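Local coordinates for Non-structural protein (Porcine reproductive and respiratory syndrome virus, PDB 3IFU) that acts as a papain-like cysteine leader protease with a zinc finger, and probably suppresses host interferon-beta production, at residues D6-V18 and Q22-L35. Residues are numbered along the deposited sequence; the frame is centred on the assembly and turned at random.
With ZN (zinc ion), chain C.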
loop_
_atom_site.group_PDB
_atom_site.type_symbol
_atom_site.label_atom_id
_atom_site.label_comp_id
_atom_site.label_asym_id
_atom_site.label_seq_id
_atom_site.Cartn_x
_atom_site.Cartn_y
_atom_site.Cartn_z
ATOM N N ASP A 6 -3.444 -3.534 21.748
ATOM C CA ASP A 6 -2.210 -4.290 21.385
ATOM C C ASP A 6 -1.281 -3.385 20.577
ATOM O O ASP A 6 -1.514 -3.111 19.397
ATOM C CB ASP A 6 -2.575 -5.543 20.582
ATOM C CG ASP A 6 -1.486 -6.599 20.626
ATOM O OD1 ASP A 6 -1.067 -6.981 21.745
ATOM O OD2 ASP A 6 -1.055 -7.052 19.544
ATOM N N ARG A 7 -0.227 -2.928 21.245
ATOM C CA ARG A 7 0.756 -2.012 20.677
ATOM C C ARG A 7 2.152 -2.636 20.670
ATOM O O ARG A 7 2.316 -3.812 20.983
ATOM C CB ARG A 7 0.783 -0.733 21.520
ATOM C CG ARG A 7 0.591 0.568 20.759
ATOM C CD ARG A 7 -0.823 0.760 20.223
ATOM N NE ARG A 7 -0.991 2.111 19.688
ATOM C CZ ARG A 7 -2.052 2.529 19.003
ATOM N NH1 ARG A 7 -3.061 1.699 18.759
ATOM N NH2 ARG A 7 -2.104 3.779 18.555
ATOM N N CYS A 8 3.151 -1.836 20.315
ATOM C CA CYS A 8 4.534 -2.295 20.289
ATOM C C CYS A 8 5.099 -2.311 21.705
ATOM O O CYS A 8 4.874 -1.378 22.476
ATOM C CB CYS A 8 5.387 -1.371 19.419
ATOM S SG CYS A 8 7.156 -1.413 19.825
ATOM N N THR A 9 5.843 -3.361 22.036
ATOM C CA THR A 9 6.428 -3.485 23.364
ATOM C C THR A 9 7.917 -3.782 23.299
ATOM O O THR A 9 8.426 -4.588 24.075
ATOM C CB THR A 9 5.764 -4.612 24.179
ATOM O OG1 THR A 9 4.346 -4.563 23.997
ATOM C CG2 THR A 9 6.074 -4.440 25.667
ATOM N N CYS A 10 8.608 -3.145 22.362
ATOM C CA CYS A 10 10.046 -3.329 22.215
ATOM C C CYS A 10 10.748 -2.262 23.046
ATOM O O CYS A 10 10.105 -1.341 23.550
ATOM C CB CYS A 10 10.461 -3.177 20.747
ATOM S SG CYS A 10 9.961 -4.513 19.637
ATOM N N THR A 11 12.061 -2.389 23.204
ATOM C CA THR A 11 12.813 -1.385 23.949
ATOM C C THR A 11 12.619 -0.073 23.171
ATOM O O THR A 11 12.674 -0.060 21.943
ATOM C CB THR A 11 14.307 -1.767 24.027
ATOM O OG1 THR A 11 14.833 -1.925 22.704
ATOM C CG2 THR A 11 14.475 -3.079 24.778
ATOM N N PRO A 12 12.396 1.049 23.875
ATOM C CA PRO A 12 12.188 2.334 23.197
ATOM C C PRO A 12 13.283 2.792 22.240
ATOM O O PRO A 12 13.121 3.816 21.572
ATOM C CB PRO A 12 11.986 3.302 24.358
ATOM C CG PRO A 12 12.892 2.743 25.391
ATOM C CD PRO A 12 12.595 1.259 25.320
ATOM N N ASN A 13 14.388 2.054 22.164
ATOM C CA ASN A 13 15.462 2.446 21.257
ATOM C C ASN A 13 15.312 1.768 19.890
ATOM O O ASN A 13 16.183 1.887 19.024
ATOM C CB ASN A 13 16.832 2.132 21.867
ATOM C CG ASN A 13 17.192 0.669 21.777
ATOM O OD1 ASN A 13 16.458 -0.197 22.250
ATOM N ND2 ASN A 13 18.336 0.384 21.171
ATOM N N ALA A 14 14.199 1.060 19.710
ATOM C CA ALA A 14 13.902 0.393 18.449
ATOM C C ALA A 14 13.383 1.471 17.496
ATOM O O ALA A 14 12.385 2.133 17.791
ATOM C CB ALA A 14 12.841 -0.671 18.662
ATOM N N ARG A 15 14.053 1.647 16.359
ATOM C CA ARG A 15 13.651 2.669 15.391
ATOM C C ARG A 15 12.186 2.645 14.941
ATOM O O ARG A 15 11.494 1.621 14.991
ATOM C CB ARG A 15 14.569 2.636 14.171
ATOM C CG ARG A 15 16.005 2.996 14.512
ATOM C CD ARG A 15 16.866 3.094 13.279
ATOM N NE ARG A 15 18.279 3.224 13.615
ATOM C CZ ARG A 15 19.026 2.234 14.089
ATOM N NH1 ARG A 15 20.305 2.439 14.367
ATOM N NH2 ARG A 15 18.491 1.037 14.282
ATOM N N VAL A 16 11.739 3.804 14.475
ATOM C CA VAL A 16 10.370 3.999 14.048
ATOM C C VAL A 16 10.230 4.493 12.606
ATOM O O VAL A 16 11.147 5.098 12.052
ATOM C CB VAL A 16 9.692 5.014 15.010
ATOM C CG1 VAL A 16 8.465 5.614 14.367
ATOM C CG2 VAL A 16 9.328 4.320 16.321
ATOM N N PHE A 17 9.077 4.218 12.003
ATOM C CA PHE A 17 8.780 4.677 10.648
ATOM C C PHE A 17 7.331 5.142 10.632
ATOM O O PHE A 17 6.565 4.806 11.528
ATOM C CB PHE A 17 9.033 3.565 9.609
ATOM C CG PHE A 17 8.088 2.387 9.693
ATOM C CD1 PHE A 17 6.850 2.412 9.046
ATOM C CD2 PHE A 17 8.468 1.219 10.368
ATOM C CE1 PHE A 17 6.006 1.286 9.066
ATOM C CE2 PHE A 17 7.635 0.095 10.394
ATOM C CZ PHE A 17 6.402 0.128 9.739
ATOM N N VAL A 18 6.959 5.937 9.637
ATOM C CA VAL A 18 5.594 6.439 9.547
ATOM C C VAL A 18 4.899 5.992 8.260
ATOM O O VAL A 18 5.416 6.192 7.158
ATOM C CB VAL A 18 5.581 7.978 9.635
ATOM C CG1 VAL A 18 4.163 8.492 9.751
ATOM C CG2 VAL A 18 6.395 8.420 10.822
ATOM N N GLN A 22 -0.263 6.481 11.247
ATOM C CA GLN A 22 0.489 5.727 12.250
ATOM C C GLN A 22 2.010 5.710 12.261
ATOM O O GLN A 22 2.681 5.684 11.231
ATOM C CB GLN A 22 0.042 4.259 12.254
ATOM C CG GLN A 22 -1.177 3.940 13.100
ATOM C CD GLN A 22 -1.009 4.344 14.546
ATOM O OE1 GLN A 22 0.037 4.096 15.168
ATOM N NE2 GLN A 22 -2.048 4.963 15.104
ATOM N N VAL A 23 2.523 5.684 13.483
ATOM C CA VAL A 23 3.936 5.597 13.770
ATOM C C VAL A 23 4.057 4.105 14.069
ATOM O O VAL A 23 3.314 3.573 14.895
ATOM C CB VAL A 23 4.275 6.427 15.032
ATOM C CG1 VAL A 23 5.705 6.202 15.453
ATOM C CG2 VAL A 23 4.044 7.900 14.752
ATOM N N TYR A 24 4.952 3.419 13.370
ATOM C CA TYR A 24 5.130 1.983 13.580
ATOM C C TYR A 24 6.555 1.675 13.999
ATOM O O TYR A 24 7.470 2.443 13.726
ATOM C CB TYR A 24 4.835 1.181 12.301
ATOM C CG TYR A 24 3.397 1.159 11.816
ATOM C CD1 TYR A 24 2.925 2.109 10.911
ATOM C CD2 TYR A 24 2.522 0.152 12.226
ATOM C CE1 TYR A 24 1.619 2.051 10.422
ATOM C CE2 TYR A 24 1.216 0.085 11.746
ATOM C CZ TYR A 24 0.772 1.033 10.846
ATOM O OH TYR A 24 -0.513 0.943 10.364
ATOM N N CYS A 25 6.734 0.533 14.651
ATOM C CA CYS A 25 8.045 0.104 15.094
ATOM C C CYS A 25 8.746 -0.643 13.968
ATOM O O CYS A 25 8.148 -1.482 13.298
ATOM C CB CYS A 25 7.919 -0.813 16.302
ATOM S SG CYS A 25 9.455 -1.655 16.725
ATOM N N THR A 26 10.019 -0.330 13.767
ATOM C CA THR A 26 10.822 -0.963 12.734
ATOM C C THR A 26 11.071 -2.444 13.022
ATOM O O THR A 26 11.241 -3.246 12.107
ATOM C CB THR A 26 12.170 -0.222 12.598
ATOM O OG1 THR A 26 11.970 0.995 11.867
ATOM C CG2 THR A 26 13.184 -1.067 11.877
ATOM N N ARG A 27 11.073 -2.804 14.300
ATOM C CA ARG A 27 11.323 -4.181 14.724
ATOM C C ARG A 27 10.174 -5.184 14.614
ATOM O O ARG A 27 10.348 -6.255 14.034
ATOM C CB ARG A 27 11.834 -4.200 16.170
ATOM C CG ARG A 27 13.324 -4.012 16.317
ATOM C CD ARG A 27 13.889 -5.075 17.253
ATOM N NE ARG A 27 13.928 -4.682 18.662
ATOM C CZ ARG A 27 14.727 -3.736 19.158
ATOM N NH1 ARG A 27 15.559 -3.071 18.363
ATOM N NH2 ARG A 27 14.708 -3.465 20.458
ATOM N N CYS A 28 9.017 -4.848 15.184
ATOM C CA CYS A 28 7.861 -5.749 15.187
ATOM C C CYS A 28 6.703 -5.334 14.287
ATOM O O CYS A 28 5.696 -6.039 14.219
ATOM C CB CYS A 28 7.333 -5.916 16.612
ATOM S SG CYS A 28 6.590 -4.421 17.299
ATOM N N LEU A 29 6.833 -4.187 13.623
ATOM C CA LEU A 29 5.799 -3.696 12.713
ATOM C C LEU A 29 4.457 -3.413 13.394
ATOM O O LEU A 29 3.416 -3.367 12.737
ATOM C CB LEU A 29 5.603 -4.699 11.574
ATOM C CG LEU A 29 6.907 -5.115 10.889
ATOM C CD1 LEU A 29 6.695 -6.328 9.988
ATOM C CD2 LEU A 29 7.441 -3.931 10.105
ATOM N N SER A 30 4.481 -3.224 14.710
ATOM C CA SER A 30 3.262 -2.929 15.451
ATOM C C SER A 30 3.214 -1.440 15.738
ATOM O O SER A 30 4.260 -0.799 15.859
ATOM C CB SER A 30 3.236 -3.707 16.764
ATOM O OG SER A 30 3.316 -5.102 16.525
ATOM N N ALA A 31 2.006 -0.892 15.842
ATOM C CA ALA A 31 1.826 0.532 16.124
ATOM C C ALA A 31 2.595 0.953 17.374
ATOM O O ALA A 31 2.644 0.219 18.357
ATOM C CB ALA A 31 0.346 0.846 16.297
ATOM N N ARG A 32 3.191 2.137 17.333
ATOM C CA ARG A 32 3.958 2.648 18.463
ATOM C C ARG A 32 3.241 3.737 19.246
ATOM O O ARG A 32 2.816 4.746 18.684
ATOM C CB ARG A 32 5.303 3.186 17.981
ATOM C CG ARG A 32 6.460 2.276 18.304
ATOM C CD ARG A 32 6.947 2.496 19.718
ATOM N NE ARG A 32 8.289 3.073 19.719
ATOM C CZ ARG A 32 9.372 2.450 19.262
ATOM N NH1 ARG A 32 9.283 1.225 18.765
ATOM N NH2 ARG A 32 10.547 3.053 19.300
ATOM N N SER A 33 3.119 3.528 20.551
ATOM C CA SER A 33 2.471 4.500 21.420
ATOM C C SER A 33 3.415 5.651 21.741
ATOM O O SER A 33 4.594 5.624 21.393
ATOM C CB SER A 33 2.020 3.840 22.728
ATOM O OG SER A 33 0.864 3.042 22.535
ATOM N N LEU A 34 2.881 6.670 22.401
ATOM C CA LEU A 34 3.675 7.822 22.789
ATOM C C LEU A 34 4.612 7.415 23.905
ATOM O O LEU A 34 4.241 6.641 24.785
ATOM C CB LEU A 34 2.770 8.948 23.278
ATOM C CG LEU A 34 2.065 9.764 22.199
ATOM C CD1 LEU A 34 0.907 10.550 22.806
ATOM C CD2 LEU A 34 3.082 10.681 21.540
ATOM N N LEU A 35 5.830 7.935 23.863
ATOM C CA LEU A 35 6.815 7.637 24.887
ATOM C C LEU A 35 6.431 8.400 26.165
ATOM O O LEU A 35 5.962 9.539 26.097
ATOM C CB LEU A 35 8.199 8.052 24.392
ATOM C CG LEU A 35 9.325 7.053 24.656
ATOM C CD1 LEU A 35 8.904 5.652 24.234
ATOM C CD2 LEU A 35 10.562 7.494 23.892
HETATM ZN ZN ZN C . 8.354 -3.099 18.356
#
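C8 and C10 face C25 and C28 across one zinc ion, a worked example of how a small domain with little secondary structure is tied together by metal. This is the Cys4 site of the N-terminal zinc finger of Nsp1alpha: one cysteine pair comes from the loop before a beta hairpin, and the other begins on the hairpin's second strand. The four SG atoms bind the zinc at 2.4 to 2.5 Å. In the antiparallel hairpin itself, F17 and Y24 form a hydrogen-bonded pair, and beyond the ladder T26 N makes a 2.7 Å bond to R15 O.

R32 joins the metal site to this hairpin. Its CB points away from residues 6-18, but the chain bends at chi2 (-83°) and again at chi3 (-113°), which folds the guanidinium back over them. CG lies 4.0 Å from both C8 CB and V16 CG2, and CD passes close to C8 SG. NE approaches V16 CG2, and CZ brings the guanidinium face over that methyl, which sits 3.4 Å from its plane and over its centre. At the tip, NH1 stands 3.6 Å from C8 SG, where its positive charge may temper the negative charge of the thiolate cluster, while NH2 bonds A14 O and also F50 O.

R27 treats A14 similarly, laying a guanidinium face over its CB. On the other side of the hairpin, the F17 and Y24 rings are nearly parallel (16°) but slid apart, their centroids 5.4 Å from each other, so they barely overlap; the neighbours of F17 include M98 of helix 94-108, and P134 of the second subunit packs on Y24. The backbone bond that pins C8 runs from its N to A31 O, 2.9 Å away.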